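Local atomic coordinates of single-stranded DNA-binding protein WHY3, chloroplastic (Arabidopsis thaliana, PDB entry 4KOQ), a protein that binds single-stranded DNA in chloroplasts and nucleus, guarding the plastid genome against illegitimate recombination and repressing transcription of the kinesin gene KP1. Residues R118-S123 with I137-A142; E85-F90 with L107-L112; L22-R27 with L47-A52. All blocks are in the same frame, centred on the assembly; numbering follows the deposited sequence.

Contact 1: residues R118-S123 with I137-A142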
loop_
_atom_site.group_PDB
_atom_site.type_symbol
_atom_site.label_atom_id
_atom_site.label_comp_id
_atom_site.label_asym_id
_atom_site.label_seq_id
_atom_site.Cartn_x
_atom_site.Cartn_y
_atom_site.Cartn_z
ATOM N N ARG A 118 6.475 -20.212 7.304
ATOM C CA ARG A 118 7.921 -19.952 7.292
ATOM C C ARG A 118 8.569 -20.315 8.627
ATOM O O ARG A 118 7.955 -20.233 9.687
ATOM C CB ARG A 118 8.214 -18.482 6.974
ATOM C CG ARG A 118 7.685 -17.994 5.625
ATOM C CD ARG A 118 8.645 -18.284 4.525
ATOM N NE ARG A 118 8.110 -17.930 3.229
ATOM C CZ ARG A 118 8.731 -18.147 2.082
ATOM N NH1 ARG A 118 9.902 -18.751 2.059
ATOM N NH2 ARG A 118 8.145 -17.799 0.953
ATOM N N PHE A 119 9.843 -20.674 8.563
ATOM C CA PHE A 119 10.605 -21.024 9.749
ATOM C C PHE A 119 11.664 -19.961 9.898
ATOM O O PHE A 119 12.487 -19.825 9.019
ATOM C CB PHE A 119 11.214 -22.418 9.517
ATOM C CG PHE A 119 11.543 -23.190 10.769
ATOM C CD1 PHE A 119 10.715 -23.152 11.897
ATOM C CD2 PHE A 119 12.655 -24.014 10.801
ATOM C CE1 PHE A 119 11.015 -23.897 13.049
ATOM C CE2 PHE A 119 12.952 -24.766 11.941
ATOM C CZ PHE A 119 12.119 -24.708 13.068
ATOM N N PHE A 120 11.653 -19.201 10.995
ATOM C CA PHE A 120 12.690 -18.236 11.258
ATOM C C PHE A 120 13.701 -18.813 12.240
ATOM O O PHE A 120 13.340 -19.385 13.263
ATOM C CB PHE A 120 12.137 -16.980 11.937
ATOM C CG PHE A 120 11.415 -16.025 11.001
ATOM C CD1 PHE A 120 10.516 -16.477 10.074
ATOM C CD2 PHE A 120 11.639 -14.667 11.114
ATOM C CE1 PHE A 120 9.834 -15.565 9.241
ATOM C CE2 PHE A 120 10.951 -13.772 10.301
ATOM C CZ PHE A 120 10.055 -14.226 9.396
ATOM N N ASN A 121 14.968 -18.558 11.988
ATOM C CA ASN A 121 15.985 -19.027 12.922
ATOM C C ASN A 121 17.000 -17.934 13.147
ATOM O O ASN A 121 17.542 -17.417 12.192
ATOM C CB ASN A 121 16.640 -20.264 12.320
ATOM C CG ASN A 121 17.855 -20.733 13.109
ATOM O OD1 ASN A 121 18.892 -21.024 12.535
ATOM N ND2 ASN A 121 17.729 -20.772 14.424
ATOM N N LEU A 122 17.262 -17.554 14.394
ATOM C CA LEU A 122 18.410 -16.699 14.666
ATOM C C LEU A 122 19.468 -17.490 15.429
ATOM O O LEU A 122 19.152 -18.055 16.475
ATOM C CB LEU A 122 17.977 -15.494 15.478
ATOM C CG LEU A 122 19.067 -14.535 15.943
ATOM C CD1 LEU A 122 19.900 -13.948 14.826
ATOM C CD2 LEU A 122 18.453 -13.417 16.786
ATOM N N SER A 123 20.698 -17.509 14.909
ATOM C CA SER A 123 21.791 -18.237 15.557
ATOM C C SER A 123 22.840 -17.198 15.835
ATOM O O SER A 123 23.222 -16.468 14.943
ATOM C CB SER A 123 22.295 -19.382 14.647
ATOM O OG SER A 123 23.560 -19.916 15.058
ATOM N N ILE A 137 11.546 -20.257 15.369
ATOM C CA ILE A 137 10.120 -20.035 15.580
ATOM C C ILE A 137 9.404 -20.242 14.262
ATOM O O ILE A 137 9.822 -19.737 13.235
ATOM C CB ILE A 137 9.848 -18.685 16.206
ATOM C CG1 ILE A 137 8.371 -18.594 16.649
ATOM C CG2 ILE A 137 10.220 -17.574 15.236
ATOM C CD1 ILE A 137 7.976 -17.301 17.338
ATOM N N PRO A 138 8.369 -21.069 14.266
ATOM C CA PRO A 138 7.542 -21.231 13.071
ATOM C C PRO A 138 6.493 -20.124 12.951
ATOM O O PRO A 138 5.910 -19.685 13.953
ATOM C CB PRO A 138 6.840 -22.568 13.316
ATOM C CG PRO A 138 6.745 -22.653 14.785
ATOM C CD PRO A 138 7.928 -21.934 15.365
ATOM N N ILE A 139 6.292 -19.678 11.725
ATOM C CA ILE A 139 5.413 -18.547 11.404
ATOM C C ILE A 139 4.432 -19.108 10.377
ATOM O O ILE A 139 4.866 -19.600 9.331
ATOM C CB ILE A 139 6.285 -17.395 10.773
ATOM C CG1 ILE A 139 7.438 -16.971 11.719
ATOM C CG2 ILE A 139 5.498 -16.158 10.414
ATOM C CD1 ILE A 139 6.945 -16.444 13.058
ATOM N N THR A 140 3.139 -19.047 10.649
ATOM C CA THR A 140 2.140 -19.518 9.677
ATOM C C THR A 140 2.090 -18.632 8.469
ATOM O O THR A 140 2.527 -17.476 8.509
ATOM C CB THR A 140 0.708 -19.601 10.262
ATOM O OG1 THR A 140 0.225 -18.289 10.586
ATOM C CG2 THR A 140 0.649 -20.520 11.519
ATOM N N LYS A 141 1.482 -19.128 7.383
ATOM C CA LYS A 141 1.287 -18.314 6.180
ATOM C C LYS A 141 0.524 -17.014 6.519
ATOM O O LYS A 141 0.858 -15.949 5.983
ATOM C CB LYS A 141 0.527 -19.132 5.105
ATOM C CG LYS A 141 0.222 -18.402 3.826
ATOM C CD LYS A 141 -0.542 -19.338 2.885
ATOM C CE LYS A 141 -0.938 -18.679 1.588
ATOM N NZ LYS A 141 -1.963 -19.528 0.879
ATOM N N ALA A 142 -0.482 -17.112 7.387
ATOM C CA ALA A 142 -1.287 -15.952 7.799
ATOM C C ALA A 142 -0.468 -14.946 8.589
ATOM O O ALA A 142 -0.552 -13.744 8.377
ATOM C CB ALA A 142 -2.445 -16.405 8.620
#
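Phe120 and Ile137 face each other as a hydrogen-bonded pair in the antiparallel hairpin formed by strands 117-126 and 131-140, the last two strands of the second β-sheet of the Whirly domain. The amide of Phe120 gives its hydrogen to Ile137 O, Phe120 N lying 2.9 Å away, and Ile137 N returns a bond to Phe120 O. One step along, Arg118 and Ile139 form the next such pair, with Arg118 N 2.7 Å from Ile139 O.

The side chains of Phe120, Ile137 and Ile139 line the buried face. Phe120 CG stands anti to its own carbonyl carbon (chi1 -77°), which swings the ring off its direct partner and across to Ile139. There Ile139 CG1 lies 3.5 Å from Phe120 CD1. Ile137 meets Phe120 at the root of the side chain: Ile137 CG2, set between its own backbone N and carbonyl carbon, rests on Phe120 CB at 3.9 Å. Helix 141-158 covers this face through Phe144 and Leu147, while Phe51 of strand 39-56 touches Phe120 and Ile137. Arg118 starts on the same face, but its guanidinium departs to bond the carbonyls of Gly82 and Glu85.

Thr140 ends the strand as the N-cap of helix 141-158, its side chain capping a backbone N, while Thr140 N bonds Glu143 OE1. Lys141 forms a salt bridge with Glu85 of the second subunit.

On the reverse face Phe119 pairs with Pro138 without backbone hydrogen bonds. With chi1 at -156° the ring leans over the neighbouring strand and turns its edge to Pro138, Phe119 CD1 lying 3.9 Å from Pro138 CA.

Contact 2: residues E85-F90 with L107-L112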
loop_
_atom_site.group_PDB
_atom_site.type_symbol
_atom_site.label_atom_id
_atom_site.label_comp_id
_atom_site.label_asym_id
_atom_site.label_seq_id
_atom_site.Cartn_x
_atom_site.Cartn_y
_atom_site.Cartn_z
ATOM N N GLU A 85 11.711 -20.480 -1.660
ATOM C CA GLU A 85 12.959 -19.786 -1.511
ATOM C C GLU A 85 13.277 -19.523 -0.033
ATOM O O GLU A 85 12.371 -19.254 0.760
ATOM C CB GLU A 85 12.883 -18.452 -2.272
ATOM C CG GLU A 85 14.215 -17.735 -2.383
ATOM C CD GLU A 85 14.138 -16.447 -3.221
ATOM O OE1 GLU A 85 13.030 -16.016 -3.615
ATOM O OE2 GLU A 85 15.208 -15.870 -3.474
ATOM N N SER A 86 14.557 -19.582 0.303
ATOM C CA SER A 86 15.038 -19.209 1.622
ATOM C C SER A 86 15.936 -18.015 1.504
ATOM O O SER A 86 16.434 -17.713 0.415
ATOM C CB SER A 86 15.761 -20.393 2.285
ATOM O OG SER A 86 17.105 -20.523 1.812
ATOM N N CYS A 87 16.096 -17.280 2.595
ATOM C CA CYS A 87 17.107 -16.256 2.647
ATOM C C CYS A 87 17.873 -16.356 3.969
ATOM O O CYS A 87 17.372 -16.888 4.960
ATOM C CB CYS A 87 16.493 -14.855 2.453
ATOM S SG CYS A 87 15.319 -14.398 3.675
ATOM N N GLU A 88 19.105 -15.877 3.946
ATOM C CA GLU A 88 20.008 -15.990 5.097
ATOM C C GLU A 88 20.839 -14.729 5.149
ATOM O O GLU A 88 21.465 -14.329 4.153
ATOM C CB GLU A 88 20.918 -17.222 4.927
ATOM C CG GLU A 88 21.689 -17.616 6.135
ATOM C CD GLU A 88 22.322 -19.026 6.000
ATOM O OE1 GLU A 88 22.521 -19.490 4.869
ATOM O OE2 GLU A 88 22.611 -19.658 7.032
ATOM N N PHE A 89 20.842 -14.100 6.306
ATOM C CA PHE A 89 21.571 -12.858 6.519
ATOM C C PHE A 89 22.642 -13.031 7.583
ATOM O O PHE A 89 22.372 -13.576 8.643
ATOM C CB PHE A 89 20.611 -11.778 7.000
ATOM C CG PHE A 89 19.373 -11.659 6.193
ATOM C CD1 PHE A 89 19.424 -11.569 4.809
ATOM C CD2 PHE A 89 18.148 -11.612 6.805
ATOM C CE1 PHE A 89 18.219 -11.441 4.053
ATOM C CE2 PHE A 89 16.970 -11.471 6.068
ATOM C CZ PHE A 89 17.014 -11.381 4.696
ATOM N N PHE A 90 23.840 -12.510 7.319
ATOM C CA PHE A 90 24.950 -12.617 8.238
ATOM C C PHE A 90 25.399 -11.240 8.716
ATOM O O PHE A 90 25.715 -10.376 7.901
ATOM C CB PHE A 90 26.151 -13.258 7.531
ATOM C CG PHE A 90 25.849 -14.592 6.918
ATOM C CD1 PHE A 90 25.181 -14.678 5.705
ATOM C CD2 PHE A 90 26.220 -15.757 7.546
ATOM C CE1 PHE A 90 24.890 -15.911 5.136
ATOM C CE2 PHE A 90 25.945 -17.002 6.969
ATOM C CZ PHE A 90 25.275 -17.071 5.779
ATOM N N LEU A 107 20.566 -14.835 10.574
ATOM C CA LEU A 107 19.111 -15.007 10.546
ATOM C C LEU A 107 18.796 -15.766 9.281
ATOM O O LEU A 107 19.215 -15.371 8.214
ATOM C CB LEU A 107 18.387 -13.670 10.496
ATOM C CG LEU A 107 16.867 -13.803 10.385
ATOM C CD1 LEU A 107 16.282 -14.392 11.653
ATOM C CD2 LEU A 107 16.204 -12.491 10.082
ATOM N N LYS A 108 18.105 -16.886 9.407
ATOM C CA LYS A 108 17.664 -17.632 8.242
ATOM C C LYS A 108 16.148 -17.752 8.230
ATOM O O LYS A 108 15.521 -17.977 9.270
ATOM C CB LYS A 108 18.275 -19.042 8.199
ATOM C CG LYS A 108 18.042 -19.732 6.898
ATOM C CD LYS A 108 18.804 -21.031 6.726
ATOM C CE LYS A 108 18.720 -21.484 5.282
ATOM N NZ LYS A 108 18.934 -22.946 5.174
ATOM N N VAL A 109 15.567 -17.578 7.047
ATOM C CA VAL A 109 14.152 -17.730 6.836
ATOM C C VAL A 109 13.868 -18.746 5.740
ATOM O O VAL A 109 14.305 -18.578 4.590
ATOM C CB VAL A 109 13.442 -16.378 6.495
ATOM C CG1 VAL A 109 11.980 -16.632 6.293
ATOM C CG2 VAL A 109 13.625 -15.382 7.612
ATOM N N GLU A 110 13.124 -19.786 6.103
ATOM C CA GLU A 110 12.924 -20.945 5.259
ATOM C C GLU A 110 11.458 -21.262 5.105
ATOM O O GLU A 110 10.663 -21.003 5.995
ATOM C CB GLU A 110 13.571 -22.172 5.904
ATOM C CG GLU A 110 15.054 -22.227 5.860
ATOM C CD GLU A 110 15.588 -23.388 6.695
ATOM O OE1 GLU A 110 15.047 -23.619 7.798
ATOM O OE2 GLU A 110 16.540 -24.064 6.252
ATOM N N PRO A 111 11.093 -21.869 3.975
ATOM C CA PRO A 111 9.719 -22.303 3.769
ATOM C C PRO A 111 9.459 -23.514 4.640
ATOM O O PRO A 111 10.398 -24.270 4.880
ATOM C CB PRO A 111 9.691 -22.677 2.272
ATOM C CG PRO A 111 11.097 -22.988 1.929
ATOM C CD PRO A 111 11.961 -22.157 2.812
ATOM N N LEU A 112 8.249 -23.655 5.173
ATOM C CA LEU A 112 7.895 -24.892 5.867
ATOM C C LEU A 112 7.521 -25.919 4.801
ATOM O O LEU A 112 6.859 -25.580 3.817
ATOM C CB LEU A 112 6.759 -24.678 6.870
ATOM C CG LEU A 112 7.144 -23.843 8.090
ATOM C CD1 LEU A 112 5.900 -23.464 8.874
ATOM C CD2 LEU A 112 8.125 -24.563 8.974
#
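Cys87 pairs with Val109 and Phe89 with Leu107, and these two hydrogen-bonded pairs fasten strand 87-91 to strand 103-111 as an antiparallel β-hairpin. Val109 N meets Cys87 O at 2.8 Å with an almost straight N-H...O angle of 173°. Phe89 N likewise lies 2.8 Å from Leu107 O. Between them, at the Glu88-Lys108 pair, Cα hydrogens point at the carbonyls opposite, Glu88 CA being 3.3 Å from Leu107 O.

Side chains of the bonded pairs share the buried face. Phe89 and Leu107 run side by side in the same direction, and Leu107 CD2 touches the edge of the ring at Phe89 CD2, 3.9 Å away. Cys87 holds SG between its backbone N and carbonyl carbon (chi1 61°), a setting that brings the sulfur against Val109 CB.

The charged residues Glu88 and Lys108 lie on the other face, and Glu110 joins them. Lys108 stretches out in full extension, with Lys108 CG 3.5 Å from Cys87 O and its CD beside the Glu88 carboxylate. The ammonium leads away from Glu88 to Glu110, two residues along its own strand: Lys108 NZ lies 2.9 Å from Glu110 OE2 in a salt bridge, approaching from above the carboxylate plane. This bond probably holds the lysine tip along the strand, while Glu88 OE1 stays 5.0 Å from Lys108 NZ.

Farther out, Glu85 OE1 takes a hydrogen bond from Gly82 N and a salt bridge from Lys141 of the third subunit. Helix 72-79 packs on Cys87 and Phe89, Phe68 and Leu70 of strand 59-70 press on Phe89 and Leu107, and strand 117-126 continues the sheet beyond 103-111.

Contact 3: residues L22-R27 with L47-A52; sequences LTIEPR and LLLQFA
Strands 20-33 and 39-56 form the central hairpin of the first four-stranded antiparallel sheet, and residues 22-27 and 47-52 are paired along it. Four backbone hydrogen bonds hold them: Thr23 and Gln50 exchange two, as do Glu25 and Leu48, and all four are evenly 2.9 Å from amide N to carbonyl O. The same carbonyls also receive Cα hydrogens of the non-hydrogen-bonded residues, as where Leu22 CA lies 3.3 Å from Gln50 O.

The face carrying Leu22, Ile24, Pro26, Leu47, Leu49 and Phe51 is apolar. Leu22 has CG anti to the backbone N (chi1 171°), which carries the CD1 methyl over the Phe51 ring in a CH-pi contact. Leu22 CD1 sits 3.7 Å from the Phe51 ring centroid, almost on the ring normal. Next along, Leu49 CD2 settles against both branches of Ile24, 3.8 Å from Ile24 CG1 and from Ile24 CG2. Leu47 CD2 goes to Pro26, touching Pro26 CA at 3.6 Å. Trp161 of the second subunit covers Ile24, Pro26 and Leu47.

Polar groups dominate the reverse face, together with Leu48. The bent Arg27 chain crosses this leucine, with Arg27 NH2 3.6 Å from Leu48 CD2. Thr23, Glu25 and Gln50 find their polar partners on flanking strands: Ser14 OG and Val11 N on one side of the hairpin, Lys65 NZ on the other.

Leu22 is the last of residues 17-22, which are probably required for binding single-stranded DNA, as in relatives. The apolar face packs on the second sheet through Phe51, which meets Phe120, Leu122 and Ile137, and on helix 141-158 through Ile24 and Leu47, an arrangement that belongs to the Whirly fold: two four-stranded antiparallel sheets packed across a hydrophobic core, with helices.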
loop_
_atom_site.group_PDB
_atom_site.type_symbol
_atom_site.label_atom_id
_atom_site.label_comp_id
_atom_site.label_asym_id
_atom_site.label_seq_id
_atom_site.Cartn_x
_atom_site.Cartn_y
_atom_site.Cartn_z
ATOM N N LEU A 22 8.744 -14.107 19.222
ATOM C CA LEU A 22 9.433 -13.127 18.386
ATOM C C LEU A 22 8.680 -11.799 18.492
ATOM O O LEU A 22 7.467 -11.776 18.335
ATOM C CB LEU A 22 9.376 -13.589 16.916
ATOM C CG LEU A 22 9.866 -12.594 15.864
ATOM C CD1 LEU A 22 11.317 -12.196 16.074
ATOM C CD2 LEU A 22 9.632 -13.147 14.466
ATOM N N THR A 23 9.383 -10.721 18.774
ATOM C CA THR A 23 8.787 -9.399 18.734
ATOM C C THR A 23 9.569 -8.550 17.740
ATOM O O THR A 23 10.788 -8.636 17.650
ATOM C CB THR A 23 8.821 -8.716 20.139
ATOM O OG1 THR A 23 8.186 -9.560 21.093
ATOM C CG2 THR A 23 8.100 -7.425 20.114
ATOM N N ILE A 24 8.846 -7.755 16.964
ATOM C CA ILE A 24 9.401 -6.933 15.897
ATOM C C ILE A 24 9.012 -5.486 16.128
ATOM O O ILE A 24 7.822 -5.160 16.185
ATOM C CB ILE A 24 8.856 -7.359 14.527
ATOM C CG1 ILE A 24 9.150 -8.848 14.330
ATOM C CG2 ILE A 24 9.471 -6.556 13.414
ATOM C CD1 ILE A 24 8.568 -9.433 13.091
ATOM N N GLU A 25 10.026 -4.644 16.269
ATOM C CA GLU A 25 9.833 -3.214 16.573
ATOM C C GLU A 25 10.473 -2.313 15.535
ATOM O O GLU A 25 11.644 -2.430 15.222
ATOM C CB GLU A 25 10.418 -2.838 17.946
ATOM C CG GLU A 25 10.112 -1.366 18.321
ATOM C CD GLU A 25 9.083 -1.160 19.455
ATOM O OE1 GLU A 25 9.165 -1.906 20.462
ATOM O OE2 GLU A 25 8.207 -0.237 19.343
ATOM N N PRO A 26 9.710 -1.367 15.010
ATOM C CA PRO A 26 10.363 -0.469 14.066
ATOM C C PRO A 26 11.236 0.582 14.765
ATOM O O PRO A 26 10.999 0.960 15.922
ATOM C CB PRO A 26 9.194 0.169 13.323
ATOM C CG PRO A 26 8.020 -0.114 14.111
ATOM C CD PRO A 26 8.263 -1.149 15.096
ATOM N N ARG A 27 12.247 1.030 14.042
ATOM C CA ARG A 27 13.186 2.054 14.505
ATOM C C ARG A 27 13.324 3.097 13.412
ATOM O O ARG A 27 13.536 2.767 12.242
ATOM C CB ARG A 27 14.545 1.421 14.750
ATOM C CG ARG A 27 14.590 0.496 15.925
ATOM C CD ARG A 27 14.400 1.309 17.202
ATOM N NE ARG A 27 14.692 0.515 18.383
ATOM C CZ ARG A 27 13.788 0.097 19.261
ATOM N NH1 ARG A 27 12.505 0.397 19.126
ATOM N NH2 ARG A 27 14.169 -0.624 20.293
ATOM N N LEU A 47 14.254 -2.597 11.318
ATOM C CA LEU A 47 13.393 -3.316 12.221
ATOM C C LEU A 47 14.245 -4.122 13.190
ATOM O O LEU A 47 15.188 -4.827 12.785
ATOM C CB LEU A 47 12.495 -4.317 11.447
ATOM C CG LEU A 47 11.490 -3.673 10.483
ATOM C CD1 LEU A 47 10.616 -4.706 9.800
ATOM C CD2 LEU A 47 10.618 -2.634 11.150
ATOM N N LEU A 48 13.902 -4.043 14.460
ATOM C CA LEU A 48 14.579 -4.806 15.490
ATOM C C LEU A 48 13.763 -6.046 15.838
ATOM O O LEU A 48 12.625 -5.956 16.311
ATOM C CB LEU A 48 14.721 -3.967 16.770
ATOM C CG LEU A 48 15.498 -4.653 17.905
ATOM C CD1 LEU A 48 16.885 -5.044 17.434
ATOM C CD2 LEU A 48 15.578 -3.759 19.132
ATOM N N LEU A 49 14.365 -7.195 15.604
ATOM C CA LEU A 49 13.768 -8.478 15.923
ATOM C C LEU A 49 14.352 -9.008 17.222
ATOM O O LEU A 49 15.562 -9.053 17.357
ATOM C CB LEU A 49 14.129 -9.501 14.855
ATOM C CG LEU A 49 13.943 -9.180 13.374
ATOM C CD1 LEU A 49 13.917 -10.472 12.557
ATOM C CD2 LEU A 49 12.737 -8.402 13.110
ATOM N N GLN A 50 13.487 -9.411 18.149
ATOM C CA GLN A 50 13.916 -9.990 19.427
ATOM C C GLN A 50 13.331 -11.370 19.571
ATOM O O GLN A 50 12.121 -11.529 19.512
ATOM C CB GLN A 50 13.452 -9.097 20.575
ATOM C CG GLN A 50 13.883 -7.629 20.376
ATOM C CD GLN A 50 13.682 -6.765 21.634
ATOM O OE1 GLN A 50 14.073 -7.141 22.745
ATOM N NE2 GLN A 50 13.075 -5.615 21.453
ATOM N N PHE A 51 14.189 -12.375 19.746
ATOM C CA PHE A 51 13.750 -13.767 19.834
ATOM C C PHE A 51 14.006 -14.221 21.264
ATOM O O PHE A 51 15.086 -13.936 21.814
ATOM C CB PHE A 51 14.578 -14.691 18.925
ATOM C CG PHE A 51 14.409 -14.467 17.416
ATOM C CD1 PHE A 51 15.004 -13.390 16.772
ATOM C CD2 PHE A 51 13.719 -15.403 16.651
ATOM C CE1 PHE A 51 14.867 -13.224 15.412
ATOM C CE2 PHE A 51 13.595 -15.247 15.292
ATOM C CZ PHE A 51 14.172 -14.158 14.675
ATOM N N ALA A 52 13.049 -14.927 21.842
ATOM C CA ALA A 52 13.244 -15.496 23.192
ATOM C C ALA A 52 12.726 -16.911 23.285
ATOM O O ALA A 52 11.639 -17.233 22.781
ATOM C CB ALA A 52 12.542 -14.624 24.209
#

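In the fold
Contacts 1 and 2 belong to one sheet: strands 103-111 and 117-126 are neighbours, and Phe119 N bonds Glu110 O, so the two hairpins run on into each other. Contact 3 lies in the other sheet and meets both mainly through side chains: Phe51 bridges to contacts 1 and 2, and Leu49 also touches Leu107. Contact 1 is mostly buried and hydrophobic; contact 2, in which strand 87-91 is outermost within the chain, adds a salt bridge on its outer face; contact 3, closest to the chain's centre, sends its polar side chains to the flanking strands. Contacts 1 and 3 touch the second subunit, whereas contact 2 reaches the third through Glu85.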